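Local structure of negative regulator of ofd1 (Schizosaccharomyces pombe, 3QTM) at residues E15-Y26 against L65-A76. The protein is required for correct translation termination, directly inhibits ofd1 and stabilises the sre1 transcription factor domain that activates hypoxic genes, probably by blocking ofd1-accelerated degradation. Sequence-based numbering, arbitrary orientation.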
ATOM      1  N   GLU A  15     -27.380 -15.824  10.091  1.00 30.77           N
ATOM      2  CA  GLU A  15     -26.991 -14.631   9.348  1.00 33.89           C
ATOM      3  C   GLU A  15     -25.477 -14.435   9.464  1.00 31.61           C
ATOM      4  O   GLU A  15     -24.809 -14.021   8.515  1.00 26.79           O
ATOM      5  CB  GLU A  15     -27.743 -13.407   9.879  1.00 33.06           C
ATOM      6  CG  GLU A  15     -27.430 -12.112   9.150  1.00 33.55           C
ATOM      7  CD  GLU A  15     -28.395 -10.993   9.522  1.00 38.98           C
ATOM      8  OE1 GLU A  15     -28.029 -10.126  10.356  1.00 38.19           O
ATOM      9  OE2 GLU A  15     -29.529 -11.002   8.988  1.00 42.31           O
ATOM     10  N   GLU A  16     -24.937 -14.758  10.633  1.00 29.67           N
ATOM     11  CA  GLU A  16     -23.502 -14.662  10.846  1.00 30.66           C
ATOM     12  C   GLU A  16     -22.748 -15.606   9.912  1.00 28.09           C
ATOM     13  O   GLU A  16     -21.730 -15.218   9.331  1.00 23.01           O
ATOM     14  CB  GLU A  16     -23.139 -14.962  12.305  1.00 30.12           C
ATOM     15  CG  GLU A  16     -21.653 -14.785  12.614  1.00 32.77           C
ATOM     16  CD  GLU A  16     -21.327 -14.975  14.097  1.00 37.14           C
ATOM     17  OE1 GLU A  16     -21.849 -15.937  14.702  1.00 44.98           O
ATOM     18  OE2 GLU A  16     -20.558 -14.162  14.656  1.00 36.55           O
ATOM     19  N   ASP A  17     -23.238 -16.843   9.786  1.00 28.69           N
ATOM     20  CA  ASP A  17     -22.660 -17.815   8.847  1.00 29.26           C
ATOM     21  C   ASP A  17     -22.695 -17.300   7.408  1.00 23.85           C
ATOM     22  O   ASP A  17     -21.696 -17.348   6.713  1.00 25.43           O
ATOM     23  CB  ASP A  17     -23.405 -19.151   8.914  1.00 29.98           C
ATOM     24  CG  ASP A  17     -23.209 -19.860  10.246  1.00 38.02           C
ATOM     25  OD1 ASP A  17     -22.095 -19.765  10.813  1.00 36.62           O
ATOM     26  OD2 ASP A  17     -24.169 -20.507  10.728  1.00 40.08           O
ATOM     27  N   ASN A  18     -23.868 -16.849   6.976  1.00 24.12           N
ATOM     28  CA  ASN A  18     -24.061 -16.197   5.687  1.00 27.25           C
ATOM     29  C   ASN A  18     -23.007 -15.136   5.381  1.00 27.26           C
ATOM     30  O   ASN A  18     -22.474 -15.068   4.272  1.00 25.35           O
ATOM     31  CB  ASN A  18     -25.406 -15.495   5.688  1.00 27.21           C
ATOM     32  CG  ASN A  18     -26.440 -16.214   4.879  1.00 38.17           C
ATOM     33  OD1 ASN A  18     -26.561 -15.994   3.670  1.00 35.06           O
ATOM     34  ND2 ASN A  18     -27.225 -17.058   5.541  1.00 41.00           N
ATOM     35  N   ILE A  19     -22.732 -14.281   6.358  1.00 21.54           N
ATOM     36  CA  ILE A  19     -21.798 -13.193   6.133  0.65 25.40           C
ATOM     37  C   ILE A  19     -20.396 -13.770   6.031  1.00 26.81           C
ATOM     38  O   ILE A  19     -19.603 -13.345   5.194  1.00 22.97           O
ATOM     39  CB  ILE A  19     -21.916 -12.106   7.228  0.65 24.60           C
ATOM     40  CG1 ILE A  19     -23.267 -11.402   7.093  0.65 23.30           C
ATOM     41  CG2 ILE A  19     -20.760 -11.109   7.143  0.65 23.30           C
ATOM     42  CD1 ILE A  19     -23.737 -10.720   8.363  0.65 26.92           C
ATOM     43  N   SER A  20     -20.120 -14.763   6.864  1.00 21.55           N
ATOM     44  CA  SER A  20     -18.850 -15.446   6.811  1.00 24.10           C
ATOM     45  C   SER A  20     -18.654 -16.112   5.437  1.00 26.47           C
ATOM     46  O   SER A  20     -17.546 -16.131   4.900  1.00 23.27           O
ATOM     47  CB  SER A  20     -18.770 -16.479   7.931  1.00 25.72           C
ATOM     48  OG  SER A  20     -17.563 -17.194   7.842  1.00 35.06           O
ATOM     49  N   GLN A  21     -19.725 -16.654   4.863  1.00 23.00           N
ATOM     50  CA  GLN A  21     -19.601 -17.267   3.542  1.00 26.13           C
ATOM     51  C   GLN A  21     -19.400 -16.187   2.473  1.00 26.79           C
ATOM     52  O   GLN A  21     -18.695 -16.387   1.483  1.00 27.04           O
ATOM     53  CB  GLN A  21     -20.810 -18.153   3.226  1.00 29.59           C
ATOM     54  CG  GLN A  21     -20.889 -19.426   4.089  1.00 26.79           C
ATOM     55  CD  GLN A  21     -19.559 -20.197   4.149  1.00 38.06           C
ATOM     56  OE1 GLN A  21     -18.887 -20.402   3.132  1.00 36.60           O
ATOM     57  NE2 GLN A  21     -19.180 -20.624   5.351  1.00 39.94           N
ATOM     58  N   LEU A  22     -19.995 -15.023   2.708  1.00 21.42           N
ATOM     59  CA  LEU A  22     -19.838 -13.896   1.809  1.00 24.51           C
ATOM     60  C   LEU A  22     -18.364 -13.496   1.718  1.00 25.50           C
ATOM     61  O   LEU A  22     -17.820 -13.320   0.614  1.00 25.27           O
ATOM     62  CB  LEU A  22     -20.718 -12.733   2.281  1.00 25.29           C
ATOM     63  CG  LEU A  22     -20.926 -11.528   1.375  1.00 25.37           C
ATOM     64  CD1 LEU A  22     -21.675 -11.937   0.100  1.00 20.43           C
ATOM     65  CD2 LEU A  22     -21.678 -10.442   2.158  1.00 18.21           C
ATOM     66  N   TRP A  23     -17.709 -13.389   2.872  1.00 25.20           N
ATOM     67  CA  TRP A  23     -16.281 -13.093   2.910  1.00 23.16           C
ATOM     68  C   TRP A  23     -15.467 -14.179   2.224  1.00 24.53           C
ATOM     69  O   TRP A  23     -14.458 -13.893   1.573  1.00 23.71           O
ATOM     70  CB  TRP A  23     -15.793 -12.885   4.350  1.00 23.76           C
ATOM     71  CG  TRP A  23     -15.911 -11.459   4.773  1.00 27.29           C
ATOM     72  CD1 TRP A  23     -16.893 -10.908   5.544  1.00 24.35           C
ATOM     73  CD2 TRP A  23     -15.042 -10.377   4.389  1.00 26.35           C
ATOM     74  NE1 TRP A  23     -16.678  -9.553   5.684  1.00 25.84           N
ATOM     75  CE2 TRP A  23     -15.548  -9.204   4.988  1.00 26.38           C
ATOM     76  CE3 TRP A  23     -13.877 -10.294   3.614  1.00 25.57           C
ATOM     77  CZ2 TRP A  23     -14.932  -7.961   4.837  1.00 24.23           C
ATOM     78  CZ3 TRP A  23     -13.263  -9.056   3.464  1.00 29.38           C
ATOM     79  CH2 TRP A  23     -13.796  -7.904   4.073  1.00 24.21           C
ATOM     80  N   GLY A  24     -15.914 -15.423   2.374  1.00 24.60           N
ATOM     81  CA  GLY A  24     -15.232 -16.560   1.786  1.00 25.79           C
ATOM     82  C   GLY A  24     -15.158 -16.468   0.268  1.00 23.30           C
ATOM     83  O   GLY A  24     -14.118 -16.744  -0.317  1.00 24.20           O
ATOM     84  N   LEU A  25     -16.265 -16.074  -0.354  1.00 21.59           N
ATOM     85  CA  LEU A  25     -16.326 -15.846  -1.800  1.00 23.50           C
ATOM     86  C   LEU A  25     -15.359 -14.755  -2.239  1.00 26.26           C
ATOM     87  O   LEU A  25     -14.629 -14.924  -3.227  1.00 23.91           O
ATOM     88  CB  LEU A  25     -17.742 -15.467  -2.228  1.00 20.19           C
ATOM     89  CG  LEU A  25     -18.777 -16.597  -2.193  1.00 26.16           C
ATOM     90  CD1 LEU A  25     -20.188 -16.057  -2.435  1.00 21.37           C
ATOM     91  CD2 LEU A  25     -18.418 -17.698  -3.222  1.00 24.96           C
ATOM     92  N   TYR A  26     -15.357 -13.640  -1.510  1.00 24.09           N
ATOM     93  CA  TYR A  26     -14.434 -12.551  -1.808  1.00 22.12           C
ATOM     94  C   TYR A  26     -12.977 -13.013  -1.684  1.00 23.30           C
ATOM     95  O   TYR A  26     -12.149 -12.697  -2.533  1.00 23.68           O
ATOM     96  CB  TYR A  26     -14.672 -11.336  -0.901  1.00 18.76           C
ATOM     97  CG  TYR A  26     -13.668 -10.235  -1.183  1.00 23.14           C
ATOM     98  CD1 TYR A  26     -13.766  -9.450  -2.328  1.00 20.17           C
ATOM     99  CD2 TYR A  26     -12.594 -10.025  -0.341  1.00 19.42           C
ATOM    100  CE1 TYR A  26     -12.825  -8.455  -2.605  1.00 20.76           C
ATOM    101  CE2 TYR A  26     -11.660  -9.052  -0.606  1.00 20.71           C
ATOM    102  CZ  TYR A  26     -11.778  -8.262  -1.732  1.00 23.35           C
ATOM    103  OH  TYR A  26     -10.828  -7.287  -1.972  1.00 23.53           O
ATOM    104  N   LEU A  65     -27.741  -5.754   9.949  1.00 23.71           N
ATOM    105  CA  LEU A  65     -26.578  -6.323   9.281  1.00 22.75           C
ATOM    106  C   LEU A  65     -25.335  -5.626   9.825  1.00 20.95           C
ATOM    107  O   LEU A  65     -25.331  -4.419  10.011  1.00 23.50           O
ATOM    108  CB  LEU A  65     -26.684  -6.181   7.762  1.00 22.55           C
ATOM    109  CG  LEU A  65     -27.745  -7.061   7.093  1.00 25.86           C
ATOM    110  CD1 LEU A  65     -27.988  -6.627   5.640  1.00 27.46           C
ATOM    111  CD2 LEU A  65     -27.374  -8.553   7.183  1.00 25.41           C
ATOM    112  N   PRO A  66     -24.280  -6.391  10.115  1.00 20.36           N
ATOM    113  CA  PRO A  66     -23.091  -5.794  10.714  1.00 21.26           C
ATOM    114  C   PRO A  66     -22.248  -5.035   9.712  1.00 20.95           C
ATOM    115  O   PRO A  66     -22.353  -5.206   8.484  1.00 17.96           O
ATOM    116  CB  PRO A  66     -22.278  -7.000  11.199  1.00 21.06           C
ATOM    117  CG  PRO A  66     -22.841  -8.178  10.541  1.00 23.30           C
ATOM    118  CD  PRO A  66     -24.095  -7.811   9.797  1.00 24.47           C
ATOM    119  N   LYS A  67     -21.364  -4.223  10.265  1.00 19.68           N
ATOM    120  CA  LYS A  67     -20.378  -3.518   9.470  1.00 19.38           C
ATOM    121  C   LYS A  67     -19.625  -4.469   8.527  1.00 19.07           C
ATOM    122  O   LYS A  67     -19.303  -4.086   7.405  1.00 16.85           O
ATOM    123  CB  LYS A  67     -19.394  -2.793  10.376  1.00 19.77           C
ATOM    124  CG  LYS A  67     -20.013  -1.668  11.219  1.00 22.37           C
ATOM    125  CD  LYS A  67     -18.914  -0.777  11.798  1.00 20.55           C
ATOM    126  CE  LYS A  67     -19.487   0.369  12.624  1.00 26.73           C
ATOM    127  NZ  LYS A  67     -20.168  -0.150  13.833  1.00 30.37           N
ATOM    128  N   ASP A  68     -19.340  -5.688   8.991  1.00 16.67           N
ATOM    129  CA  ASP A  68     -18.617  -6.677   8.182  1.00 20.58           C
ATOM    130  C   ASP A  68     -19.368  -7.068   6.918  1.00 18.78           C
ATOM    131  O   ASP A  68     -18.753  -7.417   5.922  1.00 23.06           O
ATOM    132  CB  ASP A  68     -18.314  -7.947   8.988  1.00 23.57           C
ATOM    133  CG  ASP A  68     -17.163  -7.762   9.960  1.00 26.31           C
ATOM    134  OD1 ASP A  68     -16.496  -6.701   9.902  1.00 24.51           O
ATOM    135  OD2 ASP A  68     -16.924  -8.684  10.777  1.00 29.27           O
ATOM    136  N   PHE A  69     -20.696  -7.040   6.962  1.00 20.13           N
ATOM    137  CA  PHE A  69     -21.471  -7.268   5.746  1.00 19.98           C
ATOM    138  C   PHE A  69     -21.198  -6.169   4.712  1.00 19.91           C
ATOM    139  O   PHE A  69     -20.900  -6.456   3.547  1.00 17.44           O
ATOM    140  CB  PHE A  69     -22.975  -7.360   6.027  1.00 17.98           C
ATOM    141  CG  PHE A  69     -23.828  -7.234   4.767  1.00 20.34           C
ATOM    142  CD1 PHE A  69     -24.071  -8.331   3.965  1.00 18.56           C
ATOM    143  CD2 PHE A  69     -24.359  -6.015   4.389  1.00 18.47           C
ATOM    144  CE1 PHE A  69     -24.828  -8.218   2.807  1.00 18.37           C
ATOM    145  CE2 PHE A  69     -25.127  -5.892   3.228  1.00 20.72           C
ATOM    146  CZ  PHE A  69     -25.353  -6.991   2.434  1.00 19.82           C
ATOM    147  N   HIS A  70     -21.295  -4.912   5.129  1.00 17.35           N
ATOM    148  CA  HIS A  70     -21.102  -3.814   4.175  1.00 20.14           C
ATOM    149  C   HIS A  70     -19.644  -3.743   3.704  1.00 18.63           C
ATOM    150  O   HIS A  70     -19.379  -3.331   2.575  1.00 18.74           O
ATOM    151  CB  HIS A  70     -21.534  -2.471   4.770  1.00 18.22           C
ATOM    152  CG  HIS A  70     -22.942  -2.460   5.270  1.00 22.28           C
ATOM    153  ND1 HIS A  70     -24.024  -2.257   4.441  1.00 22.79           N
ATOM    154  CD2 HIS A  70     -23.447  -2.632   6.517  1.00 20.57           C
ATOM    155  CE1 HIS A  70     -25.135  -2.317   5.152  1.00 22.55           C
ATOM    156  NE2 HIS A  70     -24.812  -2.533   6.414  1.00 23.73           N
ATOM    157  N   ALA A  71     -18.712  -4.147   4.574  1.00 14.16           N
ATOM    158  CA  ALA A  71     -17.298  -4.193   4.222  1.00 16.30           C
ATOM    159  C   ALA A  71     -17.041  -5.191   3.099  1.00 19.83           C
ATOM    160  O   ALA A  71     -16.306  -4.888   2.172  1.00 19.43           O
ATOM    161  CB  ALA A  71     -16.452  -4.531   5.439  1.00 17.30           C
ATOM    162  N   ALA A  72     -17.635  -6.388   3.188  1.00 18.64           N
ATOM    163  CA  ALA A  72     -17.442  -7.401   2.153  1.00 16.03           C
ATOM    164  C   ALA A  72     -18.068  -6.953   0.837  1.00 18.39           C
ATOM    165  O   ALA A  72     -17.505  -7.148  -0.233  1.00 17.20           O
ATOM    166  CB  ALA A  72     -18.036  -8.729   2.578  1.00 16.40           C
ATOM    167  N   TYR A  73     -19.260  -6.376   0.928  1.00 15.59           N
ATOM    168  CA  TYR A  73     -19.980  -5.924  -0.242  1.00 14.17           C
ATOM    169  C   TYR A  73     -19.186  -4.776  -0.915  1.00 19.96           C
ATOM    170  O   TYR A  73     -18.997  -4.751  -2.134  1.00 17.86           O
ATOM    171  CB  TYR A  73     -21.365  -5.459   0.199  1.00 15.22           C
ATOM    172  CG  TYR A  73     -22.375  -5.297  -0.896  1.00 19.04           C
ATOM    173  CD1 TYR A  73     -23.723  -5.165  -0.595  1.00 16.82           C
ATOM    174  CD2 TYR A  73     -21.990  -5.289  -2.239  1.00 18.90           C
ATOM    175  CE1 TYR A  73     -24.669  -5.004  -1.602  1.00 21.81           C
ATOM    176  CE2 TYR A  73     -22.929  -5.132  -3.259  1.00 18.00           C
ATOM    177  CZ  TYR A  73     -24.273  -4.982  -2.928  1.00 22.79           C
ATOM    178  OH  TYR A  73     -25.224  -4.821  -3.920  1.00 22.65           O
ATOM    179  N   SER A  74     -18.712  -3.831  -0.110  1.00 14.09           N
ATOM    180  CA  SER A  74     -17.890  -2.741  -0.626  1.00 17.74           C
ATOM    181  C   SER A  74     -16.643  -3.282  -1.318  1.00 19.04           C
ATOM    182  O   SER A  74     -16.294  -2.822  -2.392  1.00 15.41           O
ATOM    183  CB  SER A  74     -17.478  -1.797   0.500  1.00 15.47           C
ATOM    184  OG  SER A  74     -16.592  -0.810   0.018  1.00 17.44           O
ATOM    185  N   SER A  75     -15.986  -4.269  -0.701  1.00 17.55           N
ATOM    186  CA  SER A  75     -14.779  -4.868  -1.279  1.00 19.43           C
ATOM    187  C   SER A  75     -15.019  -5.531  -2.631  1.00 20.12           C
ATOM    188  O   SER A  75     -14.183  -5.442  -3.525  1.00 20.11           O
ATOM    189  CB  SER A  75     -14.162  -5.891  -0.327  1.00 19.37           C
ATOM    190  OG  SER A  75     -13.657  -5.238   0.820  1.00 21.04           O
ATOM    191  N   ALA A  76     -16.155  -6.208  -2.773  1.00 17.61           N
ATOM    192  CA  ALA A  76     -16.493  -6.817  -4.050  1.00 20.15           C
ATOM    193  C   ALA A  76     -16.675  -5.736  -5.126  1.00 18.44           C
ATOM    194  O   ALA A  76     -16.163  -5.864  -6.236  1.00 16.71           O
ATOM    195  CB  ALA A  76     -17.748  -7.679  -3.917  1.00 18.00           C
TER
HETATM  196  O   HOH W   1     -11.514  -5.182  -3.418  1.00 21.12           O
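Trp23 and Ala72 meet where two helices of the all-helical, TPR-like N-terminal part of the chain, 15-34 and 67-82, run side by side; their segments cross at 23°, axes 9.6 Å apart. Trp23 is a knob set among Asp68, Ala71, Ala72 and Ser75. Ala72 CB lies over one face of the indole, 3.6 Å from the centroid of its five-membered ring, a CH-pi contact, while Ala71 CB touches the benzo edge at CZ2. The indole NE1 gives a bent hydrogen bond to the backbone Asp68 O (3.0 Å, 140° at the hydrogen), arriving from above the carbonyl plane; Ala72 N, the helical donor, reaches the same oxygen from the opposite face. A leucine in place of Trp23 would probably leave Asp68 O with its helical donor but without the indole N-H, and strip the flat cover from Ala72. Arg120 of helix 119-142 adds a cation-pi contact to the indole.

One turn on, Tyr26 has CG anti to the backbone N (chi1 178°), which carries its ring across to helix 67-82 and lays a face on Ser75 CB. Its OH and Ser75 O share a bridging water. Towards the N-termini, Leu22 CD2 packs obliquely on the Phe69 ring, 3.7 Å from CD1. Ile19 CD1 abuts CG and CD of Pro66. Leu65 CD2 lies against the Glu15 carboxylate, whose OE2 is hydrogen-bonded to Thr59.

Two near-parallel helices with a third, 38-58, between them in sequence are consistent with the TPR-type alpha-solenoid of this family.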